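Local coordinates for inorganic pyrophosphatase (Helicobacter pylori, PDB 2BQX), which catalyses the magnesium-dependent hydrolysis of inorganic pyrophosphate to two phosphate ions and assembles as a homohexamer, at residues C16-I21 against G81-A86; S22-I27 against A47-A52; R87-L92 against K103-P108; K120-L125 against K152-K157. All coordinates share one frame; numbering follows the deposited sequence.

Contact 1: residues C16-I21 against G81-A86; sequences CVVIEI and GSVVKA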
loop_
_atom_site.group_PDB
_atom_site.type_symbol
_atom_site.label_atom_id
_atom_site.label_comp_id
_atom_site.label_asym_id
_atom_site.label_seq_id
_atom_site.Cartn_x
_atom_site.Cartn_y
_atom_site.Cartn_z
ATOM N N CYS A 16 -25.263 4.600 13.823
ATOM C CA CYS A 16 -24.045 3.818 13.930
ATOM C C CYS A 16 -23.959 2.743 12.862
ATOM O O CYS A 16 -24.921 2.019 12.602
ATOM C CB CYS A 16 -23.939 3.163 15.310
ATOM S SG CYS A 16 -23.635 4.316 16.669
ATOM N N VAL A 17 -22.797 2.649 12.232
ATOM C CA VAL A 17 -22.580 1.633 11.221
ATOM C C VAL A 17 -21.323 0.865 11.591
ATOM O O VAL A 17 -20.248 1.449 11.757
ATOM C CB VAL A 17 -22.418 2.244 9.811
ATOM C CG1 VAL A 17 -22.129 1.137 8.804
ATOM C CG2 VAL A 17 -23.688 2.983 9.416
ATOM N N VAL A 18 -21.481 -0.442 11.767
ATOM C CA VAL A 18 -20.366 -1.317 12.092
ATOM C C VAL A 18 -19.767 -1.745 10.761
ATOM O O VAL A 18 -20.416 -2.424 9.969
ATOM C CB VAL A 18 -20.834 -2.571 12.868
ATOM C CG1 VAL A 18 -19.665 -3.513 13.092
ATOM C CG2 VAL A 18 -21.429 -2.153 14.208
ATOM N N ILE A 19 -18.530 -1.331 10.512
ATOM C CA ILE A 19 -17.846 -1.651 9.266
ATOM C C ILE A 19 -17.366 -3.096 9.213
ATOM O O ILE A 19 -16.693 -3.562 10.127
ATOM C CB ILE A 19 -16.617 -0.741 9.073
ATOM C CG1 ILE A 19 -17.033 0.728 9.159
ATOM C CG2 ILE A 19 -15.966 -1.038 7.736
ATOM C CD1 ILE A 19 -18.040 1.150 8.118
ATOM N N GLU A 20 -17.704 -3.796 8.139
ATOM C CA GLU A 20 -17.281 -5.179 7.971
ATOM C C GLU A 20 -16.385 -5.330 6.746
ATOM O O GLU A 20 -15.657 -6.312 6.619
ATOM C CB GLU A 20 -18.493 -6.095 7.811
ATOM C CG GLU A 20 -19.363 -6.201 9.046
ATOM C CD GLU A 20 -20.584 -7.059 8.801
ATOM O OE1 GLU A 20 -21.330 -6.748 7.852
ATOM O OE2 GLU A 20 -20.796 -8.035 9.552
ATOM N N ILE A 21 -16.460 -4.362 5.836
ATOM C CA ILE A 21 -15.657 -4.391 4.622
ATOM C C ILE A 21 -15.059 -3.011 4.405
ATOM O O ILE A 21 -15.777 -2.018 4.415
ATOM C CB ILE A 21 -16.502 -4.746 3.385
ATOM C CG1 ILE A 21 -17.296 -6.030 3.647
ATOM C CG2 ILE A 21 -15.587 -4.907 2.175
ATOM C CD1 ILE A 21 -18.232 -6.405 2.524
ATOM N N GLY A 81 -14.295 -3.792 11.387
ATOM C CA GLY A 81 -14.428 -3.937 12.822
ATOM C C GLY A 81 -14.650 -2.614 13.531
ATOM O O GLY A 81 -15.085 -2.603 14.681
ATOM N N SER A 82 -14.359 -1.492 12.877
ATOM C CA SER A 82 -14.572 -0.196 13.520
ATOM C C SER A 82 -16.031 0.225 13.351
ATOM O O SER A 82 -16.787 -0.402 12.608
ATOM C CB SER A 82 -13.637 0.874 12.932
ATOM O OG SER A 82 -13.862 1.067 11.542
ATOM N N VAL A 83 -16.415 1.287 14.049
ATOM C CA VAL A 83 -17.778 1.792 14.001
ATOM C C VAL A 83 -17.750 3.263 13.638
ATOM O O VAL A 83 -17.026 4.044 14.254
ATOM C CB VAL A 83 -18.464 1.649 15.375
ATOM C CG1 VAL A 83 -19.894 2.144 15.301
ATOM C CG2 VAL A 83 -18.413 0.200 15.830
ATOM N N VAL A 84 -18.534 3.646 12.637
ATOM C CA VAL A 84 -18.576 5.039 12.214
ATOM C C VAL A 84 -19.994 5.594 12.287
ATOM O O VAL A 84 -20.952 4.913 11.928
ATOM C CB VAL A 84 -18.053 5.201 10.766
ATOM C CG1 VAL A 84 -18.916 4.404 9.805
ATOM C CG2 VAL A 84 -18.038 6.677 10.375
ATOM N N LYS A 85 -20.126 6.826 12.773
ATOM C CA LYS A 85 -21.430 7.471 12.846
ATOM C C LYS A 85 -21.650 8.059 11.460
ATOM O O LYS A 85 -20.820 8.819 10.959
ATOM C CB LYS A 85 -21.428 8.581 13.900
ATOM C CG LYS A 85 -21.280 8.094 15.331
ATOM C CD LYS A 85 -21.420 9.253 16.309
ATOM C CE LYS A 85 -21.436 8.767 17.749
ATOM N NZ LYS A 85 -21.724 9.892 18.693
ATOM N N ALA A 86 -22.767 7.703 10.840
ATOM C CA ALA A 86 -23.061 8.161 9.494
ATOM C C ALA A 86 -24.421 8.837 9.351
ATOM O O ALA A 86 -25.201 8.912 10.303
ATOM C CB ALA A 86 -22.978 6.978 8.539
#
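Val17 and Val84 face each other as a hydrogen-bonded antiparallel pair, each backbone N giving its hydrogen to the other's carbonyl. Val17 N reaches Val84 O at 2.9 Å, while the return bond from Val84 N to Val17 O, also 2.9 Å, is straighter (164°). Backbone hydrogen bonding runs on past the last bridge, Val18 with Val83: Ile19 N is bonded to Ser82 O, and Ile19 O receives Gly81 N at 2.7 Å. Gly81 has a backbone shape in which a side chain would press on the preceding carbonyl. The non-hydrogen-bonded Val18 and Val83 put CG2 against CG2 at 4.2 Å on the face they share with Cys16, and Val83 CG1 also meets Cys16 CB. On the other face the tip of Ile19 folds back along the sheet: with chi1 -55° and chi2 -60°, CD1 comes to 3.8 Å from Val84 CG1. Val17 CG2 adds a methyl contact with Ala86 CB. Strands 14-21 and 83-96 are neighbours here in the curled sheet that forms the barrel core of soluble family I pyrophosphatases. Strand 53-56 borders strand 14-21 on its other edge, where Glu20 and Ile21 both face Tyr54 in a classic beta bulge; Tyr54 is predicted to bind substrate. Val72 of strand 69-72 packs on both Val17 and Val84. Ser82 OG is hydrogen-bonded to Gln79 O, tying the start of the segment to the residues just before it, and Met39 and Val40 of a neighbouring subunit pack on Val83 and Val84.

Contact 2: residues S22-I27 against A47-A52; sequences SKHSNI and AQNYPA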
loop_
_atom_site.group_PDB
_atom_site.type_symbol
_atom_site.label_atom_id
_atom_site.label_comp_id
_atom_site.label_asym_id
_atom_site.label_seq_id
_atom_site.Cartn_x
_atom_site.Cartn_y
_atom_site.Cartn_z
ATOM N N SER A 22 -13.747 -2.955 4.218
ATOM C CA SER A 22 -13.062 -1.684 4.012
ATOM C C SER A 22 -13.038 -1.328 2.530
ATOM O O SER A 22 -12.856 -2.201 1.677
ATOM C CB SER A 22 -11.633 -1.774 4.560
ATOM O OG SER A 22 -11.044 -0.493 4.659
ATOM N N LYS A 23 -13.231 -0.048 2.223
ATOM C CA LYS A 23 -13.223 0.405 0.831
ATOM C C LYS A 23 -11.959 -0.099 0.126
ATOM O O LYS A 23 -10.879 -0.113 0.717
ATOM C CB LYS A 23 -13.265 1.941 0.773
ATOM C CG LYS A 23 -13.373 2.495 -0.639
ATOM C CD LYS A 23 -13.309 4.014 -0.664
ATOM C CE LYS A 23 -13.529 4.534 -2.077
ATOM N NZ LYS A 23 -13.295 6.005 -2.159
ATOM N N HIS A 24 -12.117 -0.517 -1.130
ATOM C CA HIS A 24 -11.032 -1.025 -1.979
ATOM C C HIS A 24 -10.611 -2.465 -1.705
ATOM O O HIS A 24 -9.865 -3.051 -2.488
ATOM C CB HIS A 24 -9.786 -0.127 -1.889
ATOM C CG HIS A 24 -10.028 1.285 -2.322
ATOM N ND1 HIS A 24 -10.570 1.600 -3.548
ATOM C CD2 HIS A 24 -9.803 2.465 -1.696
ATOM C CE1 HIS A 24 -10.672 2.912 -3.660
ATOM N NE2 HIS A 24 -10.213 3.460 -2.550
ATOM N N SER A 25 -11.079 -3.039 -0.605
ATOM C CA SER A 25 -10.713 -4.410 -0.266
ATOM C C SER A 25 -11.515 -5.421 -1.080
ATOM O O SER A 25 -12.601 -5.110 -1.575
ATOM C CB SER A 25 -10.948 -4.660 1.229
ATOM O OG SER A 25 -10.684 -6.012 1.569
ATOM N N ASN A 26 -10.969 -6.625 -1.235
ATOM C CA ASN A 26 -11.672 -7.691 -1.940
ATOM C C ASN A 26 -11.977 -8.786 -0.912
ATOM O O ASN A 26 -12.315 -9.911 -1.265
ATOM C CB ASN A 26 -10.829 -8.245 -3.105
ATOM C CG ASN A 26 -9.552 -8.933 -2.648
ATOM O OD1 ASN A 26 -9.057 -8.684 -1.547
ATOM N ND2 ASN A 26 -9.003 -9.796 -3.508
ATOM N N ILE A 27 -11.873 -8.434 0.365
ATOM C CA ILE A 27 -12.149 -9.386 1.436
ATOM C C ILE A 27 -13.359 -8.948 2.248
ATOM O O ILE A 27 -13.356 -7.881 2.865
ATOM C CB ILE A 27 -10.958 -9.531 2.405
ATOM C CG1 ILE A 27 -9.711 -9.994 1.646
ATOM C CG2 ILE A 27 -11.317 -10.543 3.508
ATOM C CD1 ILE A 27 -8.449 -10.024 2.488
ATOM N N ALA A 47 -11.853 -9.952 -10.230
ATOM C CA ALA A 47 -10.850 -8.903 -10.080
ATOM C C ALA A 47 -11.595 -7.613 -9.775
ATOM O O ALA A 47 -11.659 -6.706 -10.602
ATOM C CB ALA A 47 -10.057 -8.770 -11.375
ATOM N N GLN A 48 -12.159 -7.546 -8.575
ATOM C CA GLN A 48 -12.935 -6.391 -8.153
ATOM C C GLN A 48 -12.583 -5.957 -6.740
ATOM O O GLN A 48 -11.821 -6.624 -6.050
ATOM C CB GLN A 48 -14.427 -6.726 -8.223
ATOM C CG GLN A 48 -14.946 -6.953 -9.637
ATOM C CD GLN A 48 -16.329 -7.579 -9.656
ATOM O OE1 GLN A 48 -16.484 -8.787 -9.463
ATOM N NE2 GLN A 48 -17.343 -6.755 -9.882
ATOM N N ASN A 49 -13.138 -4.828 -6.323
ATOM C CA ASN A 49 -12.896 -4.320 -4.986
ATOM C C ASN A 49 -14.098 -3.503 -4.559
ATOM O O ASN A 49 -14.724 -2.842 -5.388
ATOM C CB ASN A 49 -11.617 -3.478 -4.956
ATOM C CG ASN A 49 -11.381 -2.715 -6.246
ATOM O OD1 ASN A 49 -10.914 -3.271 -7.250
ATOM N ND2 ASN A 49 -11.704 -1.431 -6.226
ATOM N N TYR A 50 -14.442 -3.560 -3.276
ATOM C CA TYR A 50 -15.601 -2.817 -2.794
ATOM C C TYR A 50 -15.462 -1.322 -3.038
ATOM O O TYR A 50 -14.482 -0.701 -2.638
ATOM C CB TYR A 50 -15.848 -3.106 -1.311
ATOM C CG TYR A 50 -16.586 -4.400 -1.093
ATOM C CD1 TYR A 50 -15.931 -5.626 -1.166
ATOM C CD2 TYR A 50 -17.959 -4.399 -0.842
ATOM C CE1 TYR A 50 -16.629 -6.822 -0.992
ATOM C CE2 TYR A 50 -18.661 -5.582 -0.672
ATOM C CZ TYR A 50 -17.993 -6.788 -0.746
ATOM O OH TYR A 50 -18.694 -7.962 -0.566
ATOM N N PRO A 51 -16.456 -0.728 -3.712
ATOM C CA PRO A 51 -16.461 0.702 -4.034
ATOM C C PRO A 51 -16.715 1.643 -2.864
ATOM O O PRO A 51 -16.702 2.863 -3.025
ATOM C CB PRO A 51 -17.538 0.800 -5.107
ATOM C CG PRO A 51 -18.533 -0.207 -4.648
ATOM C CD PRO A 51 -17.663 -1.389 -4.243
ATOM N N ALA A 52 -16.948 1.074 -1.689
ATOM C CA ALA A 52 -17.178 1.879 -0.491
ATOM C C ALA A 52 -16.987 1.016 0.728
ATOM O O ALA A 52 -16.838 -0.196 0.622
ATOM C CB ALA A 52 -18.599 2.440 -0.484
HETATM O O HOH W 1 -12.757 0.677 -5.057
#
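Two backbone hydrogen bonds join Ser22-Ile27 to Ala47-Ala52, both centred on Tyr50. His24 N donates to Tyr50 O at 2.8 Å, and Tyr50 N donates to Ser25 O at 2.9 Å, nearly straight at 171°. A type II beta turn from Ser22 to Ser25, closed by Ser25 N to Ser22 O, presents the first donor; an ST turn, in which Ser25 OG accepts from Ile27 N, begins at its last residue. Water 1 gives a longer link, bonded to His24 ND1 and donating to Tyr50 O.

Other contacts are mostly apolar or CH to oxygen. Asn49 CA points its hydrogen at Ser25 O (3.5 Å), which also lies at the edge of the Tyr50 ring, in its plane and 3.4 Å from CD1. Lys23 runs extended past the other segment: CG passes Ala52 CA at 3.9 Å and covers one face of the His24 ring, CE reaches Pro51 O at 3.7 Å, and NZ is hydrogen-bonded to Ser74 O. Asn26 CB rests on Gln48 O.

The Tyr50 ring meets Phe136, packs on Tyr140 and lies about 4 Å from the side chain of Lys28 (nearest atoms); Tyr140 and Lys28 are predicted to bind substrate. Polar satisfaction is uneven: Tyr50 O takes both His24 N and water 1, whereas Ala52 O is buried without a partner in the model.

Contact 3: residues R87-L92 against K103-P108; sequences RLVGVL and KLIALP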
loop_
_atom_site.group_PDB
_atom_site.type_symbol
_atom_site.label_atom_id
_atom_site.label_comp_id
_atom_site.label_asym_id
_atom_site.label_seq_id
_atom_site.Cartn_x
_atom_site.Cartn_y
_atom_site.Cartn_z
ATOM N N ARG A 87 -24.693 9.342 8.154
ATOM C CA ARG A 87 -25.971 9.982 7.869
ATOM C C ARG A 87 -26.460 9.450 6.531
ATOM O O ARG A 87 -25.677 9.277 5.599
ATOM C CB ARG A 87 -25.818 11.502 7.821
ATOM C CG ARG A 87 -24.883 12.016 6.745
ATOM C CD ARG A 87 -24.595 13.498 6.970
ATOM N NE ARG A 87 -23.678 14.042 5.981
ATOM C CZ ARG A 87 -24.009 14.329 4.728
ATOM N NH1 ARG A 87 -23.091 14.815 3.899
ATOM N NH2 ARG A 87 -25.256 14.152 4.307
ATOM N N LEU A 88 -27.755 9.175 6.442
ATOM C CA LEU A 88 -28.345 8.647 5.215
ATOM C C LEU A 88 -28.525 9.675 4.108
ATOM O O LEU A 88 -28.814 10.843 4.370
ATOM C CB LEU A 88 -29.719 8.041 5.517
ATOM C CG LEU A 88 -29.891 6.556 5.826
ATOM C CD1 LEU A 88 -28.785 6.046 6.709
ATOM C CD2 LEU A 88 -31.263 6.364 6.474
ATOM N N VAL A 89 -28.348 9.228 2.868
ATOM C CA VAL A 89 -28.566 10.084 1.710
ATOM C C VAL A 89 -29.350 9.322 0.645
ATOM O O VAL A 89 -29.775 9.900 -0.356
ATOM C CB VAL A 89 -27.240 10.632 1.092
ATOM C CG1 VAL A 89 -26.548 11.547 2.096
ATOM C CG2 VAL A 89 -26.322 9.492 0.681
ATOM N N GLY A 90 -29.551 8.024 0.867
ATOM C CA GLY A 90 -30.296 7.223 -0.093
ATOM C C GLY A 90 -30.289 5.730 0.185
ATOM O O GLY A 90 -29.847 5.290 1.244
ATOM N N VAL A 91 -30.797 4.951 -0.766
ATOM C CA VAL A 91 -30.831 3.500 -0.631
ATOM C C VAL A 91 -30.743 2.836 -2.005
ATOM O O VAL A 91 -31.259 3.359 -2.997
ATOM C CB VAL A 91 -32.125 3.026 0.102
ATOM C CG1 VAL A 91 -33.361 3.452 -0.677
ATOM C CG2 VAL A 91 -32.101 1.513 0.277
ATOM N N LEU A 92 -30.059 1.695 -2.061
ATOM C CA LEU A 92 -29.904 0.935 -3.300
ATOM C C LEU A 92 -30.715 -0.352 -3.200
ATOM O O LEU A 92 -30.492 -1.174 -2.309
ATOM C CB LEU A 92 -28.426 0.596 -3.548
ATOM C CG LEU A 92 -28.097 -0.281 -4.763
ATOM C CD1 LEU A 92 -28.650 0.346 -6.035
ATOM C CD2 LEU A 92 -26.588 -0.452 -4.870
ATOM N N LYS A 103 -29.601 -1.739 0.348
ATOM C CA LYS A 103 -28.319 -1.301 0.884
ATOM C C LYS A 103 -28.462 0.191 1.137
ATOM O O LYS A 103 -28.611 0.966 0.197
ATOM C CB LYS A 103 -27.174 -1.535 -0.114
ATOM C CG LYS A 103 -27.022 -2.958 -0.637
ATOM C CD LYS A 103 -26.646 -3.943 0.449
ATOM C CE LYS A 103 -26.507 -5.357 -0.119
ATOM N NZ LYS A 103 -26.380 -6.373 0.958
ATOM N N LEU A 104 -28.443 0.591 2.400
ATOM C CA LEU A 104 -28.546 2.002 2.731
ATOM C C LEU A 104 -27.287 2.687 2.195
ATOM O O LEU A 104 -26.207 2.100 2.211
ATOM C CB LEU A 104 -28.637 2.184 4.252
ATOM C CG LEU A 104 -29.901 1.650 4.942
ATOM C CD1 LEU A 104 -29.768 1.751 6.462
ATOM C CD2 LEU A 104 -31.098 2.444 4.461
ATOM N N ILE A 105 -27.431 3.914 1.703
ATOM C CA ILE A 105 -26.295 4.676 1.180
ATOM C C ILE A 105 -26.041 5.795 2.179
ATOM O O ILE A 105 -26.921 6.624 2.425
ATOM C CB ILE A 105 -26.606 5.297 -0.201
ATOM C CG1 ILE A 105 -26.998 4.202 -1.201
ATOM C CG2 ILE A 105 -25.398 6.101 -0.704
ATOM C CD1 ILE A 105 -25.967 3.113 -1.409
ATOM N N ALA A 106 -24.843 5.828 2.753
ATOM C CA ALA A 106 -24.531 6.841 3.756
ATOM C C ALA A 106 -23.159 7.485 3.627
ATOM O O ALA A 106 -22.330 7.060 2.832
ATOM C CB ALA A 106 -24.666 6.230 5.148
ATOM N N LEU A 107 -22.943 8.510 4.448
ATOM C CA LEU A 107 -21.684 9.241 4.502
ATOM C C LEU A 107 -21.355 9.447 5.975
ATOM O O LEU A 107 -22.250 9.463 6.822
ATOM C CB LEU A 107 -21.833 10.605 3.819
ATOM C CG LEU A 107 -21.945 10.626 2.291
ATOM C CD1 LEU A 107 -22.557 11.935 1.837
ATOM C CD2 LEU A 107 -20.565 10.428 1.675
ATOM N N PRO A 108 -20.065 9.582 6.310
ATOM C CA PRO A 108 -19.736 9.793 7.720
ATOM C C PRO A 108 -20.344 11.134 8.100
ATOM O O PRO A 108 -20.546 11.979 7.231
ATOM C CB PRO A 108 -18.211 9.861 7.715
ATOM C CG PRO A 108 -17.834 9.014 6.533
ATOM C CD PRO A 108 -18.845 9.443 5.497
HETATM O O HOH W 2 -20.802 14.096 5.530
#
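Ile105 O is approached by two successive backbone donors, Val89 N at 3.0 Å and, weakly, Gly90 N at 3.4 Å. This is a classic beta bulge: Val89 and Gly90 both face Ile105, and the register of the hairpin formed by strands 83-96 and 99-108 shifts by one. Beyond it Ile105 N bonds to Gly90 O at 2.8 Å, with the donor above the carbonyl plane, and Leu92 and Lys103 form a regular hydrogen-bonded pair.

Ile105 lies over the glycine, its CB 3.5 Å from Gly90 O. Its two branches part: CG2 meets Val89 CG2 at 3.8 Å, whereas CD1, bent back by chi2 of -58°, reaches Leu92 CB. Phe154 of strand 149-156 packs on both Ile105 and Leu92. Lys103 turns at chi2 (-65°) and carries NZ to salt bridges with Asp69 and Asp101 and a hydrogen bond with Tyr54 OH, placing this end of the hairpin at the predicted magnesium and substrate site.

At the other end Arg87 stretches from CG to NE over Leu107. NH2 is hydrogen-bonded to Val119 O, NH1 donates to water 2, which in turn donates to Pro108 O, and Leu107 CD1 sits over one guanidinium face, 3.6 Å from NH1.

Contact 4: residues K120-L125 against K152-K157; sequences KDIDDL and KGFENK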
loop_
_atom_site.group_PDB
_atom_site.type_symbol
_atom_site.label_atom_id
_atom_site.label_comp_id
_atom_site.label_asym_id
_atom_site.label_seq_id
_atom_site.Cartn_x
_atom_site.Cartn_y
_atom_site.Cartn_z
ATOM N N LYS A 120 -26.403 16.067 0.146
ATOM C CA LYS A 120 -27.581 16.074 1.013
ATOM C C LYS A 120 -28.577 14.971 0.675
ATOM O O LYS A 120 -29.334 14.523 1.538
ATOM C CB LYS A 120 -28.301 17.419 0.900
ATOM C CG LYS A 120 -27.405 18.633 1.045
ATOM C CD LYS A 120 -26.821 18.740 2.438
ATOM C CE LYS A 120 -25.945 19.980 2.551
ATOM N NZ LYS A 120 -25.357 20.120 3.906
ATOM N N ASP A 121 -28.577 14.553 -0.586
ATOM C CA ASP A 121 -29.489 13.522 -1.068
ATOM C C ASP A 121 -28.808 12.725 -2.178
ATOM O O ASP A 121 -27.794 13.157 -2.727
ATOM C CB ASP A 121 -30.774 14.179 -1.584
ATOM C CG ASP A 121 -31.987 13.283 -1.440
ATOM O OD1 ASP A 121 -33.119 13.802 -1.566
ATOM O OD2 ASP A 121 -31.816 12.066 -1.203
ATOM N N ILE A 122 -29.373 11.568 -2.507
ATOM C CA ILE A 122 -28.803 10.686 -3.521
ATOM C C ILE A 122 -28.388 11.397 -4.808
ATOM O O ILE A 122 -27.315 11.133 -5.355
ATOM C CB ILE A 122 -29.784 9.531 -3.868
ATOM C CG1 ILE A 122 -29.041 8.422 -4.610
ATOM C CG2 ILE A 122 -30.951 10.047 -4.700
ATOM C CD1 ILE A 122 -28.147 7.593 -3.713
ATOM N N ASP A 123 -29.225 12.308 -5.286
ATOM C CA ASP A 123 -28.931 13.028 -6.521
ATOM C C ASP A 123 -27.692 13.929 -6.456
ATOM O O ASP A 123 -27.224 14.402 -7.490
ATOM C CB ASP A 123 -30.151 13.853 -6.935
ATOM C CG ASP A 123 -30.754 14.608 -5.774
ATOM O OD1 ASP A 123 -31.297 13.949 -4.855
ATOM O OD2 ASP A 123 -30.683 15.856 -5.773
ATOM N N ASP A 124 -27.162 14.173 -5.259
ATOM C CA ASP A 124 -25.974 15.019 -5.133
ATOM C C ASP A 124 -24.699 14.228 -5.430
ATOM O O ASP A 124 -23.630 14.806 -5.658
ATOM C CB ASP A 124 -25.884 15.642 -3.737
ATOM C CG ASP A 124 -26.995 16.650 -3.475
ATOM O OD1 ASP A 124 -27.391 17.358 -4.423
ATOM O OD2 ASP A 124 -27.454 16.749 -2.325
ATOM N N LEU A 125 -24.818 12.904 -5.422
ATOM C CA LEU A 125 -23.684 12.028 -5.716
ATOM C C LEU A 125 -23.497 12.032 -7.228
ATOM O O LEU A 125 -24.468 12.152 -7.974
ATOM C CB LEU A 125 -23.971 10.604 -5.225
ATOM C CG LEU A 125 -24.001 10.418 -3.707
ATOM C CD1 LEU A 125 -24.412 8.991 -3.359
ATOM C CD2 LEU A 125 -22.630 10.733 -3.140
ATOM N N LYS A 152 -31.909 -2.858 -9.039
ATOM C CA LYS A 152 -33.065 -2.114 -9.526
ATOM C C LYS A 152 -32.698 -0.651 -9.741
ATOM O O LYS A 152 -32.882 -0.110 -10.829
ATOM C CB LYS A 152 -34.226 -2.213 -8.533
ATOM C CG LYS A 152 -34.609 -3.639 -8.170
ATOM C CD LYS A 152 -34.964 -4.466 -9.400
ATOM C CE LYS A 152 -35.275 -5.900 -9.013
ATOM N NZ LYS A 152 -35.518 -6.766 -10.199
ATOM N N GLY A 153 -32.169 -0.018 -8.697
ATOM C CA GLY A 153 -31.792 1.381 -8.796
ATOM C C GLY A 153 -31.727 2.034 -7.433
ATOM O O GLY A 153 -31.959 1.379 -6.417
ATOM N N PHE A 154 -31.403 3.325 -7.406
ATOM C CA PHE A 154 -31.313 4.069 -6.154
ATOM C C PHE A 154 -32.572 4.877 -5.868
ATOM O O PHE A 154 -33.265 5.312 -6.787
ATOM C CB PHE A 154 -30.146 5.058 -6.189
ATOM C CG PHE A 154 -28.796 4.415 -6.272
ATOM C CD1 PHE A 154 -28.258 4.047 -7.498
ATOM C CD2 PHE A 154 -28.048 4.201 -5.119
ATOM C CE1 PHE A 154 -26.990 3.474 -7.579
ATOM C CE2 PHE A 154 -26.779 3.628 -5.186
ATOM C CZ PHE A 154 -26.250 3.267 -6.419
ATOM N N GLU A 155 -32.852 5.082 -4.585
ATOM C CA GLU A 155 -33.982 5.898 -4.159
ATOM C C GLU A 155 -33.394 6.940 -3.216
ATOM O O GLU A 155 -32.301 6.740 -2.680
ATOM C CB GLU A 155 -35.040 5.050 -3.454
ATOM C CG GLU A 155 -35.531 3.906 -4.324
ATOM C CD GLU A 155 -36.920 3.434 -3.958
ATOM O OE1 GLU A 155 -37.234 3.366 -2.753
ATOM O OE2 GLU A 155 -37.696 3.115 -4.884
ATOM N N ASN A 156 -34.103 8.046 -3.014
ATOM C CA ASN A 156 -33.600 9.124 -2.176
ATOM C C ASN A 156 -33.594 8.905 -0.666
ATOM O O ASN A 156 -34.012 7.861 -0.162
ATOM C CB ASN A 156 -34.338 10.430 -2.494
ATOM C CG ASN A 156 -35.830 10.331 -2.272
ATOM O OD1 ASN A 156 -36.301 9.548 -1.448
ATOM N ND2 ASN A 156 -36.586 11.149 -3.000
ATOM N N LYS A 157 -33.101 9.912 0.045
ATOM C CA LYS A 157 -33.004 9.872 1.499
ATOM C C LYS A 157 -34.348 9.609 2.178
ATOM O O LYS A 157 -34.419 8.880 3.171
ATOM C CB LYS A 157 -32.409 11.188 2.005
ATOM C CG LYS A 157 -32.169 11.237 3.502
ATOM C CD LYS A 157 -31.714 12.627 3.927
ATOM C CE LYS A 157 -31.432 12.665 5.410
ATOM N NZ LYS A 157 -31.108 14.033 5.906
HETATM O O HOH W 3 -29.109 15.176 4.243
HETATM O O HOH W 4 -34.957 13.414 -3.998
#
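Asp121 receives the backbone N of Lys157, at the start of helix 157-171, on its carboxylate. From CB, the side chain extends with CG anti to the backbone N (chi1 -151°), and CG comes to 3.8 Å from Asn156 CB. Two amide N-H groups grip OD2: Lys157 N at 2.8 Å, on its syn side and nearly straight at 166°, and Ile122 N of its own segment, on the anti side but tilted 31° out of the plane. OD1 takes a hydrogen from water 4, which accepts from Asn156 ND2. Asn156 is itself the N-cap, its OD1 bonded to Ser159 N, so the first turn is capped from within and Asp121 serves a further amide.

Beside this polar pair Ile122 crosses Phe154 at about a right angle, CD1 lying 3.7 Å from Phe154 CD2, while CG2 rests on Asn156 CA. Water 3 links Lys120 O to Lys157 NZ, which also forms a salt bridge with Asp13. Asp124 OD2 reaches back from the 3-10 turn 122-124 to Lys120 N and Asp121 N just before it. The loop preceding helix 127-139 thus meets the junction of strand 149-156 and helix 157-171, and Phe154 packs on Leu130 and Ile133 of helix 127-139.

In the fold
Strand 83-96 is shared by contacts 1 and 3 and neighbours strand 149-156 of contact 4: its start pairs with strand 14-21, its middle with strand 99-108, and strand 149-156 lies along the edge opposite strand 99-108. Centres of contacts 1 and 3 are 13 Å apart, with Ala86 touching Ala106; those of contacts 3 and 4 are 8 Å apart, joined by a probable hydrogen bond from Glu155 N to Val91 O. Contact 2 is nested inside the chain loop closed by contact 1 and meets it where Ile21 packs on Tyr50; contacts 3 and 4 follow in series. Contact 4 ties the sheet to a loop and helix 157-171; contact 2 joins two loops beside it, next to predicted substrate residues.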